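Local coordinates for importin-95 (PDB 4XRI), which carries protein cargo into the nucleus as a flexible, all-helical HEAT-repeat transport receptor of the importin-beta family, and probably binds a small GTPase, at residues L140-A148 / L178-A188; V333-Q343 / I354-L362. The protein carries 2 engineered substitutions. All blocks are in the same frame, centred on the assembly; numbering follows the deposited sequence.

Contact 1. Residues L140-A148 / L178-A188. Engineered in segment 140-148: Ala148 (natural residue Val).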
ATOM      1  N   LEU A 140     -38.286   7.114  12.559  1.00 41.30           N
ATOM      2  CA  LEU A 140     -37.060   7.898  12.413  1.00 42.34           C
ATOM      3  C   LEU A 140     -36.908   8.662  11.095  1.00 41.80           C
ATOM      4  O   LEU A 140     -36.823   9.890  11.098  1.00 38.91           O
ATOM      5  CB  LEU A 140     -35.843   6.993  12.590  1.00 41.11           C
ATOM      6  CG  LEU A 140     -34.518   7.742  12.452  1.00 39.63           C
ATOM      7  CD1 LEU A 140     -34.429   8.864  13.478  1.00 36.81           C
ATOM      8  CD2 LEU A 140     -33.341   6.795  12.586  1.00 39.05           C
ATOM      9  N   MET A 141     -36.851   7.943   9.977  1.00 43.22           N
ATOM     10  CA  MET A 141     -36.530   8.569   8.696  1.00 45.20           C
ATOM     11  C   MET A 141     -37.577   9.600   8.278  1.00 41.07           C
ATOM     12  O   MET A 141     -37.242  10.616   7.670  1.00 40.62           O
ATOM     13  CB  MET A 141     -36.373   7.509   7.602  1.00 45.92           C
ATOM     14  CG  MET A 141     -35.225   6.524   7.839  1.00 44.80           C
ATOM     15  SD  MET A 141     -33.678   7.293   8.377  1.00 43.97           S
ATOM     16  CE  MET A 141     -33.276   8.328   6.972  1.00 44.58           C
ATOM     17  N   HIS A 142     -38.838   9.339   8.608  1.00 42.97           N
ATOM     18  CA  HIS A 142     -39.905  10.297   8.341  1.00 42.36           C
ATOM     19  C   HIS A 142     -39.681  11.569   9.152  1.00 36.00           C
ATOM     20  O   HIS A 142     -39.876  12.677   8.655  1.00 46.05           O
ATOM     21  CB  HIS A 142     -41.274   9.693   8.665  1.00 47.55           C
ATOM     22  CG  HIS A 142     -42.427  10.591   8.334  1.00 59.02           C
ATOM     23  ND1 HIS A 142     -42.909  10.742   7.053  1.00 64.04           N
ATOM     24  CD2 HIS A 142     -43.188  11.387   9.121  1.00 60.68           C
ATOM     25  CE1 HIS A 142     -43.921  11.593   7.064  1.00 62.03           C
ATOM     26  NE2 HIS A 142     -44.109  12.000   8.305  1.00 59.46           N
ATOM     27  N   ALA A 143     -39.260  11.398  10.401  1.00 38.00           N
ATOM     28  CA  ALA A 143     -39.007  12.521  11.294  1.00 46.62           C
ATOM     29  C   ALA A 143     -37.808  13.336  10.817  1.00 43.29           C
ATOM     30  O   ALA A 143     -37.834  14.565  10.848  1.00 41.47           O
ATOM     31  CB  ALA A 143     -38.785  12.029  12.716  1.00 35.60           C
ATOM     32  N   LEU A 144     -36.762  12.643  10.376  1.00 40.86           N
ATOM     33  CA  LEU A 144     -35.555  13.300   9.884  1.00 35.64           C
ATOM     34  C   LEU A 144     -35.827  14.094   8.610  1.00 34.81           C
ATOM     35  O   LEU A 144     -35.368  15.225   8.465  1.00 39.70           O
ATOM     36  CB  LEU A 144     -34.450  12.272   9.630  1.00 38.11           C
ATOM     37  CG  LEU A 144     -33.853  11.573  10.854  1.00 35.94           C
ATOM     38  CD1 LEU A 144     -32.799  10.560  10.425  1.00 34.47           C
ATOM     39  CD2 LEU A 144     -33.263  12.593  11.816  1.00 33.44           C
ATOM     40  N   VAL A 145     -36.566  13.488   7.688  1.00 34.19           N
ATOM     41  CA  VAL A 145     -36.931  14.150   6.440  1.00 36.84           C
ATOM     42  C   VAL A 145     -37.816  15.361   6.720  1.00 43.30           C
ATOM     43  O   VAL A 145     -37.664  16.414   6.101  1.00 41.82           O
ATOM     44  CB  VAL A 145     -37.661  13.184   5.476  1.00 39.63           C
ATOM     45  CG1 VAL A 145     -38.299  13.945   4.326  1.00 39.40           C
ATOM     46  CG2 VAL A 145     -36.700  12.130   4.951  1.00 41.74           C
ATOM     47  N   ARG A 146     -38.729  15.204   7.671  1.00 42.53           N
ATOM     48  CA  ARG A 146     -39.619  16.290   8.064  1.00 44.86           C
ATOM     49  C   ARG A 146     -38.813  17.433   8.675  1.00 38.60           C
ATOM     50  O   ARG A 146     -38.997  18.598   8.318  1.00 40.55           O
ATOM     51  CB  ARG A 146     -40.677  15.786   9.050  1.00 44.36           C
ATOM     52  CG  ARG A 146     -41.810  16.762   9.314  1.00 63.60           C
ATOM     53  CD  ARG A 146     -42.826  16.155  10.268  1.00 78.39           C
ATOM     54  NE  ARG A 146     -43.767  17.144  10.786  1.00 92.24           N
ATOM     55  CZ  ARG A 146     -45.006  17.316  10.334  1.00 97.29           C
ATOM     56  NH1 ARG A 146     -45.787  18.241  10.873  1.00 97.10           N
ATOM     57  NH2 ARG A 146     -45.467  16.559   9.348  1.00100.88           N
ATOM     58  N   ASN A 147     -37.911  17.090   9.592  1.00 36.58           N
ATOM     59  CA  ASN A 147     -37.017  18.070  10.198  1.00 37.39           C
ATOM     60  C   ASN A 147     -36.187  18.811   9.155  1.00 39.22           C
ATOM     61  O   ASN A 147     -36.022  20.028   9.229  1.00 39.15           O
ATOM     62  CB  ASN A 147     -36.075  17.400  11.201  1.00 44.31           C
ATOM     63  CG  ASN A 147     -36.792  16.874  12.426  1.00 48.77           C
ATOM     64  OD1 ASN A 147     -37.983  17.116  12.615  1.00 46.62           O
ATOM     65  ND2 ASN A 147     -36.061  16.160  13.274  1.00 49.71           N
ATOM     66  N   ALA A 148     -35.668  18.063   8.186  1.00 40.39           N
ATOM     67  CA  ALA A 148     -34.798  18.616   7.151  1.00 40.01           C
ATOM     68  C   ALA A 148     -35.529  19.623   6.274  1.00 44.13           C
ATOM     69  O   ALA A 148     -34.913  20.504   5.678  1.00 47.12           O
ATOM     70  CB  ALA A 148     -34.223  17.494   6.296  1.00 40.29           C
ATOM     71  N   LEU A 178     -33.724   1.310   3.877  1.00 44.83           N
ATOM     72  CA  LEU A 178     -33.924   2.712   3.520  1.00 50.33           C
ATOM     73  C   LEU A 178     -34.611   2.871   2.167  1.00 58.26           C
ATOM     74  O   LEU A 178     -35.081   3.958   1.833  1.00 55.64           O
ATOM     75  CB  LEU A 178     -32.587   3.457   3.492  1.00 46.70           C
ATOM     76  CG  LEU A 178     -31.834   3.696   4.799  1.00 42.88           C
ATOM     77  CD1 LEU A 178     -30.460   4.288   4.510  1.00 42.09           C
ATOM     78  CD2 LEU A 178     -32.637   4.610   5.711  1.00 42.16           C
ATOM     79  N   VAL A 179     -34.655   1.781   1.403  1.00 56.84           N
ATOM     80  CA  VAL A 179     -35.075   1.784  -0.001  1.00 62.73           C
ATOM     81  C   VAL A 179     -36.367   2.554  -0.256  1.00 60.89           C
ATOM     82  O   VAL A 179     -36.471   3.306  -1.227  1.00 62.69           O
ATOM     83  CB  VAL A 179     -35.249   0.335  -0.515  1.00 61.98           C
ATOM     84  CG1 VAL A 179     -36.177   0.280  -1.725  1.00 63.68           C
ATOM     85  CG2 VAL A 179     -33.895  -0.270  -0.853  1.00 49.72           C
ATOM     86  N   GLY A 180     -37.341   2.372   0.626  1.00 57.31           N
ATOM     87  CA  GLY A 180     -38.637   3.006   0.466  1.00 54.03           C
ATOM     88  C   GLY A 180     -38.634   4.508   0.690  1.00 59.98           C
ATOM     89  O   GLY A 180     -39.560   5.206   0.273  1.00 65.81           O
ATOM     90  N   HIS A 181     -37.598   5.012   1.354  1.00 56.47           N
ATOM     91  CA  HIS A 181     -37.504   6.438   1.660  1.00 53.40           C
ATOM     92  C   HIS A 181     -36.633   7.194   0.662  1.00 47.51           C
ATOM     93  O   HIS A 181     -36.355   8.378   0.847  1.00 49.53           O
ATOM     94  CB  HIS A 181     -36.942   6.651   3.068  1.00 57.67           C
ATOM     95  CG  HIS A 181     -37.830   6.149   4.162  1.00 60.79           C
ATOM     96  ND1 HIS A 181     -38.932   6.849   4.607  1.00 56.05           N
ATOM     97  CD2 HIS A 181     -37.770   5.026   4.915  1.00 62.06           C
ATOM     98  CE1 HIS A 181     -39.517   6.174   5.580  1.00 64.16           C
ATOM     99  NE2 HIS A 181     -38.832   5.063   5.786  1.00 66.19           N
ATOM    100  N   SER A 182     -36.214   6.505  -0.394  1.00 44.66           N
ATOM    101  CA  SER A 182     -35.187   7.015  -1.300  1.00 54.57           C
ATOM    102  C   SER A 182     -35.502   8.385  -1.894  1.00 49.95           C
ATOM    103  O   SER A 182     -34.686   9.301  -1.807  1.00 48.86           O
ATOM    104  CB  SER A 182     -34.952   6.016  -2.432  1.00 55.39           C
ATOM    105  OG  SER A 182     -33.834   6.390  -3.216  1.00 66.55           O
ATOM    106  N   ASN A 183     -36.679   8.527  -2.493  1.00 46.34           N
ATOM    107  CA  ASN A 183     -37.037   9.779  -3.149  1.00 53.89           C
ATOM    108  C   ASN A 183     -37.282  10.903  -2.151  1.00 43.91           C
ATOM    109  O   ASN A 183     -36.944  12.060  -2.411  1.00 45.97           O
ATOM    110  CB  ASN A 183     -38.271   9.596  -4.026  1.00 56.14           C
ATOM    111  CG  ASN A 183     -38.584  10.833  -4.847  1.00 67.93           C
ATOM    112  OD1 ASN A 183     -39.432  11.645  -4.474  1.00 66.72           O
ATOM    113  ND2 ASN A 183     -37.892  10.988  -5.970  1.00 77.53           N
ATOM    114  N   ALA A 184     -37.874  10.556  -1.013  1.00 43.49           N
ATOM    115  CA  ALA A 184     -38.153  11.532   0.035  1.00 48.28           C
ATOM    116  C   ALA A 184     -36.856  12.109   0.590  1.00 50.77           C
ATOM    117  O   ALA A 184     -36.742  13.316   0.811  1.00 51.47           O
ATOM    118  CB  ALA A 184     -38.971  10.900   1.149  1.00 41.62           C
ATOM    119  N   ILE A 185     -35.881  11.233   0.809  1.00 46.02           N
ATOM    120  CA  ILE A 185     -34.572  11.639   1.303  1.00 49.33           C
ATOM    121  C   ILE A 185     -33.839  12.500   0.279  1.00 46.80           C
ATOM    122  O   ILE A 185     -33.304  13.559   0.611  1.00 46.43           O
ATOM    123  CB  ILE A 185     -33.711  10.416   1.656  1.00 53.00           C
ATOM    124  CG1 ILE A 185     -34.288   9.702   2.877  1.00 48.52           C
ATOM    125  CG2 ILE A 185     -32.275  10.833   1.916  1.00 52.96           C
ATOM    126  CD1 ILE A 185     -33.620   8.378   3.174  1.00 51.22           C
ATOM    127  N   LEU A 186     -33.826  12.041  -0.969  1.00 50.69           N
ATOM    128  CA  LEU A 186     -33.160  12.761  -2.048  1.00 50.04           C
ATOM    129  C   LEU A 186     -33.769  14.144  -2.248  1.00 48.76           C
ATOM    130  O   LEU A 186     -33.053  15.126  -2.450  1.00 48.65           O
ATOM    131  CB  LEU A 186     -33.233  11.966  -3.352  1.00 53.50           C
ATOM    132  CG  LEU A 186     -32.621  12.658  -4.572  1.00 65.94           C
ATOM    133  CD1 LEU A 186     -31.144  12.939  -4.337  1.00 63.57           C
ATOM    134  CD2 LEU A 186     -32.824  11.825  -5.831  1.00 74.34           C
ATOM    135  N   THR A 187     -35.094  14.214  -2.186  1.00 45.39           N
ATOM    136  CA  THR A 187     -35.798  15.480  -2.341  1.00 48.21           C
ATOM    137  C   THR A 187     -35.413  16.446  -1.224  1.00 48.08           C
ATOM    138  O   THR A 187     -35.187  17.632  -1.465  1.00 46.68           O
ATOM    139  CB  THR A 187     -37.327  15.279  -2.345  1.00 52.07           C
ATOM    140  OG1 THR A 187     -37.710  14.533  -3.507  1.00 57.60           O
ATOM    141  CG2 THR A 187     -38.045  16.618  -2.359  1.00 52.99           C
ATOM    142  N   ALA A 188     -35.320  15.921  -0.007  1.00 48.40           N
ATOM    143  CA  ALA A 188     -35.011  16.737   1.163  1.00 46.70           C
ATOM    144  C   ALA A 188     -33.610  17.342   1.085  1.00 43.76           C
ATOM    145  O   ALA A 188     -33.424  18.523   1.384  1.00 39.60           O
ATOM    146  CB  ALA A 188     -35.155  15.914   2.436  1.00 48.96           C
TER
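Helix 140-148 and helix 182-188, with Met141 level with His181, the N-cap of the second helix, and Val145 with Ala188, run nearly parallel, their axes 24° apart and 9.6 Å at closest approach. Met141 and Val145 carry most of the contact. The CB of Met141 stands almost exactly over the centre of the His181 imidazole, 3.8 Å from the ring centroid, a CH-pi contact on one face. Its CG lies 3.9 Å from Leu178 CD2, and the bends at chi2 and chi3 (-45° and -63°) turn CE to 3.8 Å from Ile185 CD1. One turn on, Val145 divides its two methyls: CG2 meets Ile185 CG1 at 4.0 Å, the side chains crossing at about a right angle, and CG1 packs against Ala184 O and Ala188 CB. The engineered Ala148 closes the row with its CB 4.3 Å from Ala188 CB. Behind the pair, Ile163 of helix 153-168 touches both Leu144 and Ile185. No hydrogen bond spans the segments, and His181 directs ND1 to a bound glycerol, probably from the crystallisation liquor. Apolar burial and van der Waals contact, the CH-pi contact included, therefore hold these near-parallel helices side by side, as is characteristic of a helical solenoid.

Contact 2. Residues V333-Q343 / I354-L362; sequences VPVLLQLLTKQ and ISRAAYQCL
Apolar packing dominates where Leu340 enters a hole formed by Ser355, Ala358, Tyr359 and Leu362. Its CD2 reaches down to the backbone, 3.5 Å from Ser355 O, and lies at the edge of the Tyr359 ring, while CD1 approaches Leu362 CD2. Leu337 also uses its CD2 on Leu362 CD2, at 3.7 Å, the side chains crossing at about a right angle. Leu336 turns both methyls to Cys361, CD1 lying 3.6 Å from SG, and CD2 also touches Ala358 CA and CB. Leu339 presents both methyls to Ile354 CG1, which chi1 of -171° places anti to the backbone N, and its CB rests 3.6 Å from Ala358 CB. The small side chains of Ala358 and Ser355 are consistent with the close approach of the axes, 8.2 Å.

Polar contacts are few. Leu339 O receives a CA-H...O contact from Ser355 CA at 3.5 Å, but no conventional hydrogen bond joins the segments; Ser355 OG bonds to Asn353 OD1. Val292 of helix 285-310 covers Leu339, Ile354 and Cys361 from outside the pair. Two consecutive helices, their directions 140° apart and joined by a non-helical linker, with Leu340 as a knob in the partner helix, form the helical hairpin typical of HEAT-repeat proteins.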
ATOM      1  N   VAL A 333      -4.057  22.363 -17.820  1.00 38.59           N
ATOM      2  CA  VAL A 333      -2.614  22.263 -17.593  1.00 41.81           C
ATOM      3  C   VAL A 333      -1.937  23.628 -17.371  1.00 40.90           C
ATOM      4  O   VAL A 333      -1.128  23.760 -16.451  1.00 43.56           O
ATOM      5  CB  VAL A 333      -1.908  21.525 -18.758  1.00 37.83           C
ATOM      6  CG1 VAL A 333      -0.396  21.593 -18.602  1.00 40.38           C
ATOM      7  CG2 VAL A 333      -2.368  20.072 -18.827  1.00 38.25           C
ATOM      8  N   PRO A 334      -2.251  24.645 -18.204  1.00 37.01           N
ATOM      9  CA  PRO A 334      -1.659  25.951 -17.885  1.00 35.40           C
ATOM     10  C   PRO A 334      -2.017  26.466 -16.488  1.00 34.97           C
ATOM     11  O   PRO A 334      -1.208  27.163 -15.875  1.00 35.30           O
ATOM     12  CB  PRO A 334      -2.242  26.869 -18.965  1.00 46.26           C
ATOM     13  CG  PRO A 334      -2.477  25.978 -20.116  1.00 46.05           C
ATOM     14  CD  PRO A 334      -2.933  24.673 -19.513  1.00 39.90           C
ATOM     15  N   VAL A 335      -3.200  26.121 -15.990  1.00 36.48           N
ATOM     16  CA  VAL A 335      -3.607  26.534 -14.650  1.00 39.89           C
ATOM     17  C   VAL A 335      -2.792  25.798 -13.592  1.00 40.83           C
ATOM     18  O   VAL A 335      -2.364  26.392 -12.600  1.00 40.38           O
ATOM     19  CB  VAL A 335      -5.110  26.282 -14.410  1.00 38.90           C
ATOM     20  CG1 VAL A 335      -5.468  26.530 -12.955  1.00 38.70           C
ATOM     21  CG2 VAL A 335      -5.947  27.169 -15.320  1.00 38.60           C
ATOM     22  N   LEU A 336      -2.579  24.504 -13.815  1.00 43.22           N
ATOM     23  CA  LEU A 336      -1.768  23.688 -12.916  1.00 38.37           C
ATOM     24  C   LEU A 336      -0.351  24.233 -12.803  1.00 38.64           C
ATOM     25  O   LEU A 336       0.201  24.340 -11.709  1.00 40.09           O
ATOM     26  CB  LEU A 336      -1.732  22.236 -13.393  1.00 38.14           C
ATOM     27  CG  LEU A 336      -2.996  21.413 -13.151  1.00 39.83           C
ATOM     28  CD1 LEU A 336      -2.867  20.055 -13.813  1.00 37.41           C
ATOM     29  CD2 LEU A 336      -3.241  21.270 -11.658  1.00 44.00           C
ATOM     30  N   LEU A 337       0.230  24.570 -13.950  1.00 35.40           N
ATOM     31  CA  LEU A 337       1.570  25.141 -14.009  1.00 41.45           C
ATOM     32  C   LEU A 337       1.642  26.455 -13.245  1.00 42.93           C
ATOM     33  O   LEU A 337       2.630  26.742 -12.569  1.00 43.72           O
ATOM     34  CB  LEU A 337       1.989  25.351 -15.466  1.00 40.28           C
ATOM     35  CG  LEU A 337       2.056  24.055 -16.277  1.00 44.15           C
ATOM     36  CD1 LEU A 337       2.173  24.329 -17.763  1.00 40.72           C
ATOM     37  CD2 LEU A 337       3.220  23.208 -15.798  1.00 40.04           C
ATOM     38  N   GLN A 338       0.583  27.249 -13.360  1.00 43.54           N
ATOM     39  CA  GLN A 338       0.482  28.512 -12.644  1.00 41.93           C
ATOM     40  C   GLN A 338       0.450  28.270 -11.136  1.00 39.72           C
ATOM     41  O   GLN A 338       1.022  29.036 -10.356  1.00 49.61           O
ATOM     42  CB  GLN A 338      -0.767  29.277 -13.091  1.00 44.44           C
ATOM     43  CG  GLN A 338      -0.653  30.782 -12.973  1.00 59.90           C
ATOM     44  CD  GLN A 338      -1.907  31.493 -13.444  1.00 73.82           C
ATOM     45  OE1 GLN A 338      -2.976  30.890 -13.542  1.00 76.58           O
ATOM     46  NE2 GLN A 338      -1.780  32.781 -13.747  1.00 78.65           N
ATOM     47  N   LEU A 339      -0.217  27.192 -10.734  1.00 39.00           N
ATOM     48  CA  LEU A 339      -0.338  26.843  -9.323  1.00 44.33           C
ATOM     49  C   LEU A 339       0.976  26.327  -8.750  1.00 47.23           C
ATOM     50  O   LEU A 339       1.181  26.349  -7.537  1.00 49.09           O
ATOM     51  CB  LEU A 339      -1.436  25.798  -9.123  1.00 37.78           C
ATOM     52  CG  LEU A 339      -2.872  26.293  -9.304  1.00 45.49           C
ATOM     53  CD1 LEU A 339      -3.854  25.145  -9.144  1.00 41.86           C
ATOM     54  CD2 LEU A 339      -3.177  27.409  -8.312  1.00 51.32           C
ATOM     55  N   LEU A 340       1.861  25.856  -9.624  1.00 39.73           N
ATOM     56  CA  LEU A 340       3.183  25.416  -9.198  1.00 41.55           C
ATOM     57  C   LEU A 340       3.984  26.588  -8.639  1.00 47.37           C
ATOM     58  O   LEU A 340       4.883  26.399  -7.822  1.00 44.61           O
ATOM     59  CB  LEU A 340       3.947  24.765 -10.355  1.00 45.44           C
ATOM     60  CG  LEU A 340       3.482  23.386 -10.835  1.00 43.58           C
ATOM     61  CD1 LEU A 340       4.491  22.786 -11.801  1.00 40.88           C
ATOM     62  CD2 LEU A 340       3.244  22.448  -9.656  1.00 44.76           C
ATOM     63  N   THR A 341       3.643  27.798  -9.075  1.00 44.62           N
ATOM     64  CA  THR A 341       4.354  28.997  -8.646  1.00 50.86           C
ATOM     65  C   THR A 341       3.835  29.529  -7.312  1.00 52.74           C
ATOM     66  O   THR A 341       4.265  30.584  -6.849  1.00 48.57           O
ATOM     67  CB  THR A 341       4.250  30.124  -9.694  1.00 51.57           C
ATOM     68  OG1 THR A 341       2.925  30.669  -9.686  1.00 44.57           O
ATOM     69  CG2 THR A 341       4.572  29.598 -11.085  1.00 36.70           C
ATOM     70  N   LYS A 342       2.918  28.794  -6.693  1.00 46.92           N
ATOM     71  CA  LYS A 342       2.338  29.220  -5.424  1.00 53.31           C
ATOM     72  C   LYS A 342       2.952  28.479  -4.239  1.00 56.22           C
ATOM     73  O   LYS A 342       2.252  28.158  -3.277  1.00 54.29           O
ATOM     74  CB  LYS A 342       0.822  29.010  -5.430  1.00 51.36           C
ATOM     75  CG  LYS A 342       0.102  29.650  -6.604  1.00 50.75           C
ATOM     76  CD  LYS A 342       0.353  31.147  -6.674  1.00 55.72           C
ATOM     77  CE  LYS A 342      -0.447  31.779  -7.805  1.00 59.31           C
ATOM     78  NZ  LYS A 342      -0.084  33.207  -8.030  1.00 56.64           N
ATOM     79  N   GLN A 343       4.252  28.209  -4.304  1.00 54.56           N
ATOM     80  CA  GLN A 343       4.924  27.489  -3.226  1.00 56.93           C
ATOM     81  C   GLN A 343       4.926  28.300  -1.940  1.00 63.04           C
ATOM     82  O   GLN A 343       5.023  29.525  -1.964  1.00 62.18           O
ATOM     83  CB  GLN A 343       6.368  27.137  -3.601  1.00 56.10           C
ATOM     84  CG  GLN A 343       6.552  26.521  -4.970  1.00 53.50           C
ATOM     85  CD  GLN A 343       6.908  27.552  -6.019  1.00 56.67           C
ATOM     86  OE1 GLN A 343       6.381  28.662  -6.016  1.00 48.98           O
ATOM     87  NE2 GLN A 343       7.813  27.190  -6.922  1.00 57.65           N
ATOM     88  N   ILE A 354      -1.711  23.905  -2.247  1.00 47.52           N
ATOM     89  CA  ILE A 354      -2.185  23.929  -3.626  1.00 46.42           C
ATOM     90  C   ILE A 354      -1.085  23.565  -4.629  1.00 49.83           C
ATOM     91  O   ILE A 354      -1.361  22.976  -5.676  1.00 49.41           O
ATOM     92  CB  ILE A 354      -2.783  25.311  -3.989  1.00 43.38           C
ATOM     93  CG1 ILE A 354      -3.485  25.256  -5.349  1.00 44.44           C
ATOM     94  CG2 ILE A 354      -1.717  26.399  -3.961  1.00 44.38           C
ATOM     95  CD1 ILE A 354      -4.572  24.212  -5.432  1.00 46.68           C
ATOM     96  N   SER A 355       0.161  23.891  -4.299  1.00 47.58           N
ATOM     97  CA  SER A 355       1.269  23.682  -5.226  1.00 48.89           C
ATOM     98  C   SER A 355       1.637  22.207  -5.354  1.00 46.22           C
ATOM     99  O   SER A 355       1.952  21.729  -6.445  1.00 47.84           O
ATOM    100  CB  SER A 355       2.492  24.491  -4.786  1.00 47.46           C
ATOM    101  OG  SER A 355       2.910  24.119  -3.484  1.00 59.63           O
ATOM    102  N   ARG A 356       1.596  21.484  -4.242  1.00 48.86           N
ATOM    103  CA  ARG A 356       1.903  20.060  -4.267  1.00 49.98           C
ATOM    104  C   ARG A 356       0.733  19.292  -4.862  1.00 41.24           C
ATOM    105  O   ARG A 356       0.920  18.271  -5.519  1.00 43.87           O
ATOM    106  CB  ARG A 356       2.237  19.550  -2.866  1.00 60.95           C
ATOM    107  CG  ARG A 356       3.292  20.390  -2.173  1.00 73.54           C
ATOM    108  CD  ARG A 356       3.952  19.660  -1.022  1.00 82.95           C
ATOM    109  NE  ARG A 356       4.710  20.587  -0.186  1.00 86.66           N
ATOM    110  CZ  ARG A 356       5.677  20.229   0.652  1.00 97.21           C
ATOM    111  NH1 ARG A 356       6.020  18.954   0.768  1.00101.90           N
ATOM    112  NH2 ARG A 356       6.305  21.150   1.370  1.00100.65           N
ATOM    113  N   ALA A 357      -0.474  19.798  -4.632  1.00 45.11           N
ATOM    114  CA  ALA A 357      -1.668  19.233  -5.246  1.00 51.13           C
ATOM    115  C   ALA A 357      -1.575  19.339  -6.765  1.00 49.76           C
ATOM    116  O   ALA A 357      -1.825  18.370  -7.482  1.00 51.86           O
ATOM    117  CB  ALA A 357      -2.914  19.939  -4.736  1.00 52.43           C
ATOM    118  N   ALA A 358      -1.206  20.524  -7.242  1.00 42.26           N
ATOM    119  CA  ALA A 358      -1.046  20.781  -8.670  1.00 41.58           C
ATOM    120  C   ALA A 358       0.047  19.905  -9.273  1.00 39.72           C
ATOM    121  O   ALA A 358      -0.084  19.430 -10.403  1.00 39.07           O
ATOM    122  CB  ALA A 358      -0.738  22.253  -8.913  1.00 37.33           C
ATOM    123  N   TYR A 359       1.120  19.693  -8.518  1.00 42.42           N
ATOM    124  CA  TYR A 359       2.219  18.860  -8.993  1.00 43.42           C
ATOM    125  C   TYR A 359       1.775  17.413  -9.157  1.00 49.96           C
ATOM    126  O   TYR A 359       2.067  16.785 -10.174  1.00 47.99           O
ATOM    127  CB  TYR A 359       3.418  18.925  -8.047  1.00 44.46           C
ATOM    128  CG  TYR A 359       4.594  18.109  -8.545  1.00 46.28           C
ATOM    129  CD1 TYR A 359       5.523  18.659  -9.421  1.00 41.09           C
ATOM    130  CD2 TYR A 359       4.764  16.784  -8.156  1.00 45.19           C
ATOM    131  CE1 TYR A 359       6.591  17.917  -9.886  1.00 42.53           C
ATOM    132  CE2 TYR A 359       5.828  16.035  -8.619  1.00 42.92           C
ATOM    133  CZ  TYR A 359       6.740  16.605  -9.482  1.00 49.27           C
ATOM    134  OH  TYR A 359       7.804  15.863  -9.945  1.00 52.94           O
ATOM    135  N   GLN A 360       1.079  16.892  -8.149  1.00 41.94           N
ATOM    136  CA  GLN A 360       0.541  15.535  -8.206  1.00 52.79           C
ATOM    137  C   GLN A 360      -0.349  15.384  -9.431  1.00 45.39           C
ATOM    138  O   GLN A 360      -0.216  14.428 -10.195  1.00 43.20           O
ATOM    139  CB  GLN A 360      -0.255  15.192  -6.938  1.00 63.80           C
ATOM    140  CG  GLN A 360       0.540  15.241  -5.644  1.00 72.95           C
ATOM    141  CD  GLN A 360       1.815  14.425  -5.696  1.00 84.97           C
ATOM    142  OE1 GLN A 360       1.837  13.313  -6.226  1.00 92.78           O
ATOM    143  NE2 GLN A 360       2.891  14.977  -5.145  1.00 86.99           N
ATOM    144  N   CYS A 361      -1.251  16.345  -9.602  1.00 39.15           N
ATOM    145  CA  CYS A 361      -2.182  16.366 -10.723  1.00 36.04           C
ATOM    146  C   CYS A 361      -1.444  16.372 -12.057  1.00 38.71           C
ATOM    147  O   CYS A 361      -1.815  15.650 -12.985  1.00 42.84           O
ATOM    148  CB  CYS A 361      -3.104  17.590 -10.623  1.00 34.16           C
ATOM    149  SG  CYS A 361      -4.489  17.590 -11.784  1.00 45.07           S
ATOM    150  N   LEU A 362      -0.400  17.191 -12.144  1.00 37.99           N
ATOM    151  CA  LEU A 362       0.385  17.318 -13.366  1.00 42.32           C
ATOM    152  C   LEU A 362       1.037  15.992 -13.746  1.00 43.18           C
ATOM    153  O   LEU A 362       1.046  15.605 -14.915  1.00 42.17           O
ATOM    154  CB  LEU A 362       1.449  18.403 -13.206  1.00 36.19           C
ATOM    155  CG  LEU A 362       2.220  18.774 -14.472  1.00 47.90           C
ATOM    156  CD1 LEU A 362       1.253  19.160 -15.582  1.00 47.96           C
ATOM    157  CD2 LEU A 362       3.196  19.907 -14.193  1.00 46.67           C
TER

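After seven helices from the N terminus, the chain reaches helix 140-150 and passes through helices 153-168 and 172-178 before contact 1 brings residues 178-188 back beside 140-148. The 29 residues between its segments are mostly helical; the two near-parallel helices meet directly, with helix 153-168 packed behind them. Contact 2 comes later and closes a shorter excursion: ten residues without helix or strand separate 333-343 from 354-362, and the helices on either side fold back on each other. The two closures follow in series, neither nesting nor crossing, with centres 41 Å apart. Together they illustrate how a solenoid is built from local contacts, one between near-parallel helices separated by two others in sequence, the other between consecutive helices of a hairpin.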